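Local coordinates for putative NADPH-dependent oxidoreductase (Desulfitobacterium hafniense DCB-2, PDB 3DB2), which probably catalyses an NADPH-dependent oxidation or reduction, as a two-domain member of the GFO/IDH/MocA family with a nucleotide-binding Rossmann domain, at residues L129-M135 with T267-L273; F201-K205 with T215-T219; A332-A336 with I349-I353. All blocks are in the same frame, centred on the assembly; numbering follows the deposited sequence.

Interaction 1: residues L129-M135 with T267-L273; sequences LGALRKM and TDEHSTL
Thr267 meets Leu129 through its methyl: Thr267 CG2 touches Leu129 CD2 at 3.8 Å. The hydroxyl is engaged separately, with Trp260 O and His302 NE2, so a residue with one polar and one apolar branch suits this buried place. Asp268 carries the polar half of the contact. Its carboxylate sits at the start of helix 130-140, where the first backbone N-H groups have no carbonyl of a preceding turn to bind. OD2 accepts from Gly130 N at 2.8 Å, on the syn side and in a nearly straight bond of 164°. OD1 takes Ala131 N at 3.2 Å, with this donor well above the carboxylate plane. OD2 also receives Val300 N, so the buried group has three backbone N-H donors, which together with the helix N terminus would probably favour its charged form. An aspartate supplied from a distant part of the chain thus serves the helix end, while Leu129, at the N-cap position, has no side-chain acceptor to offer. Instead, Leu129 CB and CD2 slide past the carboxylate, CB coming to 3.4 Å from Asp268 OD1. Gly130, lacking a side chain, lets the acid come close; its CA is 3.6 Å from Asp268 OD2. The Asp268 bridge joins helix 130-140 to the approach to strand 271-278 of the C-terminal domain's mixed sheet. Ser271 begins the strand and makes a loose approach to the small methyl of Ala131. Leu273 ends the segment in apolar packing: a chi1 of 175° swings its CG away from the main-chain nitrogen, and its two methyls reach Met135, a selenomethionine. Leu273 CD2 lies 3.8 Å from Met135 CG, and CD1 touches both CG and SE, the flexible selenoether chain lying obliquely across the branched leucine end.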
loop_
_atom_site.group_PDB
_atom_site.type_symbol
_atom_site.label_atom_id
_atom_site.label_comp_id
_atom_site.label_asym_id
_atom_site.label_seq_id
_atom_site.Cartn_x
_atom_site.Cartn_y
_atom_site.Cartn_z
ATOM N N LEU C 129 -19.293 8.804 -5.458
ATOM C CA LEU C 129 -19.529 7.583 -6.208
ATOM C C LEU C 129 -20.337 6.597 -5.368
ATOM O O LEU C 129 -20.173 6.612 -4.155
ATOM C CB LEU C 129 -18.211 6.958 -6.634
ATOM C CG LEU C 129 -17.455 7.673 -7.768
ATOM C CD1 LEU C 129 -16.063 7.111 -7.937
ATOM C CD2 LEU C 129 -18.231 7.532 -9.079
ATOM N N GLY C 130 -21.177 5.784 -6.010
ATOM C CA GLY C 130 -21.997 4.837 -5.250
ATOM C C GLY C 130 -21.072 3.893 -4.482
ATOM O O GLY C 130 -21.387 3.465 -3.388
ATOM N N ALA C 131 -19.914 3.587 -5.053
ATOM C CA ALA C 131 -18.979 2.681 -4.368
ATOM C C ALA C 131 -18.456 3.323 -3.100
ATOM O O ALA C 131 -18.392 2.635 -2.094
ATOM C CB ALA C 131 -17.855 2.303 -5.287
ATOM N N LEU C 132 -18.088 4.604 -3.105
ATOM C CA LEU C 132 -17.539 5.193 -1.883
ATOM C C LEU C 132 -18.607 5.359 -0.809
ATOM O O LEU C 132 -18.418 5.189 0.425
ATOM C CB LEU C 132 -16.876 6.517 -2.263
ATOM C CG LEU C 132 -15.385 6.482 -2.552
ATOM C CD1 LEU C 132 -14.593 6.058 -1.316
ATOM C CD2 LEU C 132 -15.107 5.554 -3.739
ATOM N N ARG C 133 -19.817 5.689 -1.268
ATOM C CA ARG C 133 -20.992 5.755 -0.392
ATOM C C ARG C 133 -21.279 4.401 0.276
ATOM O O ARG C 133 -21.619 4.347 1.458
ATOM C CB ARG C 133 -22.226 6.251 -1.130
ATOM C CG ARG C 133 -22.187 7.667 -1.656
ATOM C CD ARG C 133 -21.825 8.677 -0.584
ATOM N NE ARG C 133 -22.037 10.062 -0.938
ATOM C CZ ARG C 133 -21.564 11.173 -0.401
ATOM N NH1 ARG C 133 -20.749 11.187 0.634
ATOM N NH2 ARG C 133 -21.912 12.359 -0.907
ATOM N N LYS C 134 -21.130 3.319 -0.467
ATOM C CA LYS C 134 -21.418 1.992 0.064
ATOM C C LYS C 134 -20.326 1.625 1.052
ATOM O O LYS C 134 -20.563 1.114 2.161
ATOM C CB LYS C 134 -21.551 1.018 -1.108
ATOM C CG LYS C 134 -21.745 -0.434 -0.714
ATOM C CD LYS C 134 -23.123 -0.577 -0.080
ATOM C CE LYS C 134 -23.208 -1.862 0.722
ATOM N NZ LYS C 134 -24.337 -2.685 0.202
HETATM N N MSE C 135 -19.074 1.897 0.667
HETATM C CA MSE C 135 -17.953 1.599 1.572
HETATM C C MSE C 135 -18.103 2.333 2.893
HETATM O O MSE C 135 -17.792 1.813 3.974
HETATM C CB MSE C 135 -16.607 1.900 0.894
HETATM C CG MSE C 135 -16.311 0.944 -0.265
HETATM SE SE MSE C 135 -14.827 1.651 -1.361
HETATM C CE MSE C 135 -13.464 1.153 -0.084
ATOM N N THR C 267 -19.685 5.961 -14.368
ATOM C CA THR C 267 -18.373 5.731 -13.779
ATOM C C THR C 267 -18.389 4.533 -12.818
ATOM O O THR C 267 -17.494 3.694 -12.876
ATOM C CB THR C 267 -17.901 6.945 -12.979
ATOM O OG1 THR C 267 -17.759 8.022 -13.917
ATOM C CG2 THR C 267 -16.513 6.757 -12.367
ATOM N N ASP C 268 -19.419 4.485 -11.971
ATOM C CA ASP C 268 -19.497 3.361 -11.031
ATOM C C ASP C 268 -19.572 1.994 -11.695
ATOM O O ASP C 268 -19.212 0.975 -11.093
ATOM C CB ASP C 268 -20.716 3.534 -10.149
ATOM C CG ASP C 268 -20.534 4.434 -8.948
ATOM O OD1 ASP C 268 -19.588 4.197 -8.165
ATOM O OD2 ASP C 268 -21.322 5.395 -8.755
ATOM N N GLU C 269 -20.067 1.922 -12.928
ATOM C CA GLU C 269 -20.204 0.638 -13.602
ATOM C C GLU C 269 -18.842 0.113 -14.042
ATOM O O GLU C 269 -18.727 -1.082 -14.310
ATOM C CB GLU C 269 -21.102 0.731 -14.846
ATOM C CG GLU C 269 -22.531 1.109 -14.511
ATOM C CD GLU C 269 -23.454 1.108 -15.722
ATOM O OE1 GLU C 269 -23.243 0.298 -16.655
ATOM O OE2 GLU C 269 -24.403 1.917 -15.745
ATOM N N HIS C 270 -17.857 0.998 -14.093
ATOM C CA HIS C 270 -16.496 0.607 -14.442
ATOM C C HIS C 270 -15.610 0.530 -13.197
ATOM O O HIS C 270 -14.453 0.949 -13.164
ATOM C CB HIS C 270 -15.970 1.566 -15.508
ATOM C CG HIS C 270 -16.916 1.460 -16.685
ATOM N ND1 HIS C 270 -16.612 0.704 -17.790
ATOM C CD2 HIS C 270 -18.143 1.975 -16.915
ATOM C CE1 HIS C 270 -17.606 0.765 -18.665
ATOM N NE2 HIS C 270 -18.549 1.541 -18.166
ATOM N N SER C 271 -16.211 -0.054 -12.155
ATOM C CA SER C 271 -15.500 -0.286 -10.888
ATOM C C SER C 271 -15.948 -1.631 -10.328
ATOM O O SER C 271 -16.968 -2.171 -10.749
ATOM C CB SER C 271 -15.753 0.862 -9.921
ATOM O OG SER C 271 -17.059 0.866 -9.376
ATOM N N THR C 272 -15.205 -2.172 -9.375
ATOM C CA THR C 272 -15.531 -3.429 -8.743
ATOM C C THR C 272 -15.253 -3.221 -7.230
ATOM O O THR C 272 -14.229 -2.595 -6.932
ATOM C CB THR C 272 -14.696 -4.663 -9.082
ATOM O OG1 THR C 272 -13.335 -4.241 -9.297
ATOM C CG2 THR C 272 -15.188 -5.375 -10.327
ATOM N N LEU C 273 -16.148 -3.749 -6.434
ATOM C CA LEU C 273 -15.919 -3.750 -4.982
ATOM C C LEU C 273 -16.043 -5.204 -4.517
ATOM O O LEU C 273 -17.055 -5.815 -4.836
ATOM C CB LEU C 273 -16.877 -2.839 -4.253
ATOM C CG LEU C 273 -16.833 -2.814 -2.716
ATOM C CD1 LEU C 273 -15.491 -2.357 -2.183
ATOM C CD2 LEU C 273 -17.956 -1.964 -2.147
#

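Interaction 2: residues F201-K205 with T215-T219; sequences FNFGK and TVNQT
Asn202, with the most surface buried here, reaches across to two residues of the partner strand, Asn217 and Thr219. Its chi1 of -172° turns the amide over the neighbouring strand, where ND2 donates to Asn217 OD1 at 2.8 Å; the acceptor lies near the Asn202 amide plane, although the two amides are turned 43° apart. Asn202 OD1 faces Thr219 OG1 at 2.5 Å, too short a hydrogen bond to be taken at face value, and also lies 2.9 Å from Gln218 O without a bond. An asparagine suits the place by offering an acceptor and a donor together, and a leucine here would probably leave Asn217 OD1 without its amide donor. Lys205 is held mainly by its backbone: its N gives to Val216 O at 3.0 Å, and its O accepts from both Val216 N and Thr215 N on one face of the carbonyl plane. Its long side chain carries the ammonium to Gly226 O and Glu222 of the second subunit. Midway between Asn202 and Lys205, Phe203 and Gln218 form a hydrogen-bonded pair. The arrangement is an antiparallel beta hairpin with a classic beta bulge, where Thr215 and Val216 both face Lys205, at a sheet surface used for dimer contact.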
loop_
_atom_site.group_PDB
_atom_site.type_symbol
_atom_site.label_atom_id
_atom_site.label_comp_id
_atom_site.label_asym_id
_atom_site.label_seq_id
_atom_site.Cartn_x
_atom_site.Cartn_y
_atom_site.Cartn_z
ATOM N N PHE C 201 3.852 11.081 6.816
ATOM C CA PHE C 201 5.247 10.853 6.444
ATOM C C PHE C 201 5.247 10.525 4.938
ATOM O O PHE C 201 4.430 9.749 4.451
ATOM C CB PHE C 201 5.977 9.799 7.280
ATOM C CG PHE C 201 7.428 9.674 6.843
ATOM C CD1 PHE C 201 8.374 10.500 7.444
ATOM C CD2 PHE C 201 7.874 8.808 5.859
ATOM C CE1 PHE C 201 9.705 10.458 7.050
ATOM C CE2 PHE C 201 9.201 8.750 5.475
ATOM C CZ PHE C 201 10.120 9.581 6.079
ATOM N N ASN C 202 6.212 11.078 4.206
ATOM C CA ASN C 202 6.292 10.720 2.786
ATOM C C ASN C 202 7.726 10.460 2.333
ATOM O O ASN C 202 8.631 11.191 2.726
ATOM C CB ASN C 202 5.702 11.838 1.920
ATOM C CG ASN C 202 5.553 11.533 0.463
ATOM O OD1 ASN C 202 4.797 10.669 0.027
ATOM N ND2 ASN C 202 6.239 12.247 -0.415
ATOM N N PHE C 203 7.910 9.459 1.482
ATOM C CA PHE C 203 9.093 9.300 0.646
ATOM C C PHE C 203 8.671 9.620 -0.796
ATOM O O PHE C 203 7.656 9.087 -1.282
ATOM C CB PHE C 203 9.707 7.938 0.713
ATOM C CG PHE C 203 10.502 7.547 1.957
ATOM C CD1 PHE C 203 11.425 8.394 2.515
ATOM C CD2 PHE C 203 10.301 6.284 2.525
ATOM C CE1 PHE C 203 12.198 8.060 3.609
ATOM C CE2 PHE C 203 11.054 5.940 3.640
ATOM C CZ PHE C 203 11.977 6.810 4.192
ATOM N N GLY C 204 9.418 10.462 -1.502
ATOM C CA GLY C 204 9.022 10.665 -2.904
ATOM C C GLY C 204 10.105 11.399 -3.692
ATOM O O GLY C 204 10.903 12.128 -3.102
ATOM N N LYS C 205 10.089 11.186 -5.007
ATOM C CA LYS C 205 11.118 11.781 -5.865
ATOM C C LYS C 205 10.738 11.705 -7.333
ATOM O O LYS C 205 9.851 10.945 -7.731
ATOM C CB LYS C 205 12.444 11.030 -5.664
ATOM C CG LYS C 205 12.377 9.584 -6.104
ATOM C CD LYS C 205 13.619 8.776 -5.785
ATOM C CE LYS C 205 13.801 8.549 -4.289
ATOM N NZ LYS C 205 12.961 7.485 -3.687
ATOM N N THR C 215 7.612 12.596 -9.098
ATOM C CA THR C 215 6.592 11.870 -9.837
ATOM C C THR C 215 6.111 10.576 -9.175
ATOM O O THR C 215 5.207 9.953 -9.746
ATOM C CB THR C 215 7.046 11.496 -11.257
ATOM O OG1 THR C 215 8.210 10.697 -11.332
ATOM C CG2 THR C 215 7.439 12.782 -12.010
ATOM N N VAL C 216 6.722 10.237 -8.040
ATOM C CA VAL C 216 6.411 9.000 -7.316
ATOM C C VAL C 216 6.474 9.287 -5.820
ATOM O O VAL C 216 7.498 9.779 -5.341
ATOM C CB VAL C 216 7.385 7.866 -7.659
ATOM C CG1 VAL C 216 7.130 6.632 -6.786
ATOM C CG2 VAL C 216 7.326 7.466 -9.125
ATOM N N ASN C 217 5.389 9.056 -5.107
ATOM C CA ASN C 217 5.281 9.221 -3.690
ATOM C C ASN C 217 4.697 7.923 -3.060
ATOM O O ASN C 217 3.873 7.279 -3.687
ATOM C CB ASN C 217 4.379 10.335 -3.190
ATOM C CG ASN C 217 4.755 11.717 -3.711
ATOM O OD1 ASN C 217 5.646 12.348 -3.179
ATOM N ND2 ASN C 217 3.992 12.094 -4.732
ATOM N N GLN C 218 5.157 7.659 -1.855
ATOM C CA GLN C 218 4.473 6.741 -0.945
ATOM C C GLN C 218 4.331 7.511 0.376
ATOM O O GLN C 218 5.314 7.942 0.953
ATOM C CB GLN C 218 5.231 5.455 -0.800
ATOM C CG GLN C 218 5.109 4.613 -2.066
ATOM C CD GLN C 218 5.690 3.226 -1.962
ATOM O OE1 GLN C 218 6.817 3.083 -1.476
ATOM N NE2 GLN C 218 4.980 2.187 -2.384
ATOM N N THR C 219 3.091 7.628 0.834
ATOM C CA THR C 219 2.773 8.474 1.972
ATOM C C THR C 219 2.076 7.630 3.050
ATOM O O THR C 219 1.143 6.912 2.645
ATOM C CB THR C 219 1.824 9.618 1.577
ATOM O OG1 THR C 219 2.405 10.277 0.453
ATOM C CG2 THR C 219 1.693 10.588 2.733
#

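Interaction 3: residues A332-A336 with I349-I353; sequences AVVLA and IAEII
Ala332 and Ala336, one turn apart on helix 324-343, offer their methyls to the isoleucines of the short helix 349-353. The contact is apolar throughout, with no hydrogen bond between the two segments. The first group of contacts is made by these small methyls. Ala332 CB lies 3.9 Å from Ile353 CG1. The same methyl also touches the CG2 atoms of Ile349 and Ile352, and so meets three isoleucines at once. Ala336 CB is met by Ile352 CG1 at 3.9 Å and by Ile349 CD1. Alanine suits both positions because its short side chain lets the branched residues approach the helix backbone: the end of Ile352, CD1, lies 4.0 Å from Ala336 N and comes equally near its CA. The first torsion of Ile352 (chi1 -64°) sends its two branches different ways, the longer one through CG1 to Ala336 and the methyl CG2 to Ala332 and Leu335.

The second group joins branched side chains to one another. Val333 points its CB away from the partner helix, yet its CG2 meets Ile349 CD1 at 4.0 Å, the terminal methyl also resting against Val333 CA. On the other flank, Leu335 CD1 touches Ile352 CG2 at 4.1 Å, the two side chains crossing at about a right angle. Beta-branched isoleucine suits these places by presenting methyls in two directions from one residue.

Within the short helix, Ile349 O accepts from both Ile352 N and Ile353 N, holding the turn; the backbone of Ile349 also pairs with Ala198 of strand 197-205, and its side chain packs on Val197 and Val200. The axes of the two segments cross at 107° and approach to 9.0 Å, an alpha-alpha packing in which the C-terminal helix lies across helix 324-343 beside the mixed sheet.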
loop_
_atom_site.group_PDB
_atom_site.type_symbol
_atom_site.label_atom_id
_atom_site.label_comp_id
_atom_site.label_asym_id
_atom_site.label_seq_id
_atom_site.Cartn_x
_atom_site.Cartn_y
_atom_site.Cartn_z
ATOM N N ALA C 332 -3.692 20.508 3.210
ATOM C CA ALA C 332 -2.739 20.418 4.313
ATOM C C ALA C 332 -2.040 19.060 4.345
ATOM O O ALA C 332 -0.862 18.966 4.676
ATOM C CB ALA C 332 -3.465 20.669 5.625
ATOM N N VAL C 333 -2.740 17.989 3.993
ATOM C CA VAL C 333 -2.077 16.686 3.874
ATOM C C VAL C 333 -0.980 16.739 2.815
ATOM O O VAL C 333 0.138 16.256 3.003
ATOM C CB VAL C 333 -3.103 15.582 3.589
ATOM C CG1 VAL C 333 -2.518 14.207 3.370
ATOM C CG2 VAL C 333 -4.076 15.485 4.780
ATOM N N VAL C 334 -1.302 17.343 1.656
ATOM C CA VAL C 334 -0.335 17.454 0.576
ATOM C C VAL C 334 0.842 18.306 1.051
ATOM O O VAL C 334 1.989 17.924 0.806
ATOM C CB VAL C 334 -0.967 18.018 -0.712
ATOM C CG1 VAL C 334 0.102 18.217 -1.792
ATOM C CG2 VAL C 334 -2.051 17.097 -1.267
ATOM N N LEU C 335 0.575 19.422 1.729
ATOM C CA LEU C 335 1.691 20.294 2.116
ATOM C C LEU C 335 2.551 19.605 3.187
ATOM O O LEU C 335 3.776 19.745 3.193
ATOM C CB LEU C 335 1.177 21.650 2.569
ATOM C CG LEU C 335 0.360 22.455 1.551
ATOM C CD1 LEU C 335 -0.244 23.697 2.200
ATOM C CD2 LEU C 335 1.194 22.843 0.331
ATOM N N ALA C 336 1.892 18.847 4.051
ATOM C CA ALA C 336 2.653 18.170 5.125
ATOM C C ALA C 336 3.557 17.116 4.526
ATOM O O ALA C 336 4.690 16.915 5.005
ATOM C CB ALA C 336 1.671 17.603 6.125
ATOM N N ILE C 349 -0.244 17.644 10.992
ATOM C CA ILE C 349 -1.081 18.534 10.191
ATOM C C ILE C 349 -1.266 19.863 10.904
ATOM O O ILE C 349 -1.438 20.916 10.302
ATOM C CB ILE C 349 -2.437 17.865 9.921
ATOM C CG1 ILE C 349 -2.354 16.503 9.221
ATOM C CG2 ILE C 349 -3.327 18.807 9.130
ATOM C CD1 ILE C 349 -1.792 16.596 7.811
ATOM N N ALA C 350 -1.210 19.873 12.239
ATOM C CA ALA C 350 -1.375 21.148 12.941
ATOM C C ALA C 350 -0.274 22.144 12.607
ATOM O O ALA C 350 -0.487 23.362 12.610
ATOM C CB ALA C 350 -1.411 20.889 14.445
ATOM N N GLU C 351 0.899 21.636 12.291
ATOM C CA GLU C 351 2.084 22.409 11.954
ATOM C C GLU C 351 1.847 23.249 10.704
ATOM O O GLU C 351 2.429 24.296 10.411
ATOM C CB GLU C 351 3.275 21.524 11.676
ATOM C CG GLU C 351 4.000 20.902 12.843
ATOM C CD GLU C 351 5.219 20.158 12.286
ATOM O OE1 GLU C 351 5.908 20.899 11.556
ATOM O OE2 GLU C 351 5.402 18.943 12.564
ATOM N N ILE C 352 0.948 22.745 9.871
ATOM C CA ILE C 352 0.651 23.360 8.580
ATOM C C ILE C 352 -0.491 24.347 8.833
ATOM O O ILE C 352 -0.420 25.510 8.479
ATOM C CB ILE C 352 0.222 22.353 7.508
ATOM C CG1 ILE C 352 1.281 21.331 7.117
ATOM C CG2 ILE C 352 -0.291 23.070 6.254
ATOM C CD1 ILE C 352 2.499 21.961 6.452
ATOM N N ILE C 353 -1.537 23.852 9.443
ATOM C CA ILE C 353 -2.835 24.498 9.540
ATOM C C ILE C 353 -2.801 25.568 10.625
ATOM O O ILE C 353 -3.287 26.668 10.395
ATOM C CB ILE C 353 -3.905 23.441 9.866
ATOM C CG1 ILE C 353 -4.549 22.850 8.617
ATOM C CG2 ILE C 353 -4.931 24.012 10.833
ATOM C CD1 ILE C 353 -5.490 21.703 8.957
#

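Overall arrangement
From the N terminus, the chain first completes the parallel sheet of the Rossmann domain, then enters helix 130-140, where interaction 1 opens. It closes 132 residues later, at the start of strand 271-278, tying that helix to one end of the mixed sheet. Interaction 2 is nested inside this loop: 201-205 and 215-219 form a short-range hairpin toward the other end of the same sheet, its centre about 27 Å from that of interaction 1. Interaction 3 follows in series, closing a short loop between helix 324-343 and the C-terminal helix. Its centre lies about 15 Å from that of interaction 2, and strand 197-205, which supplies one side of interaction 2, also packs against interaction 3. No two of these contacts cross along the chain.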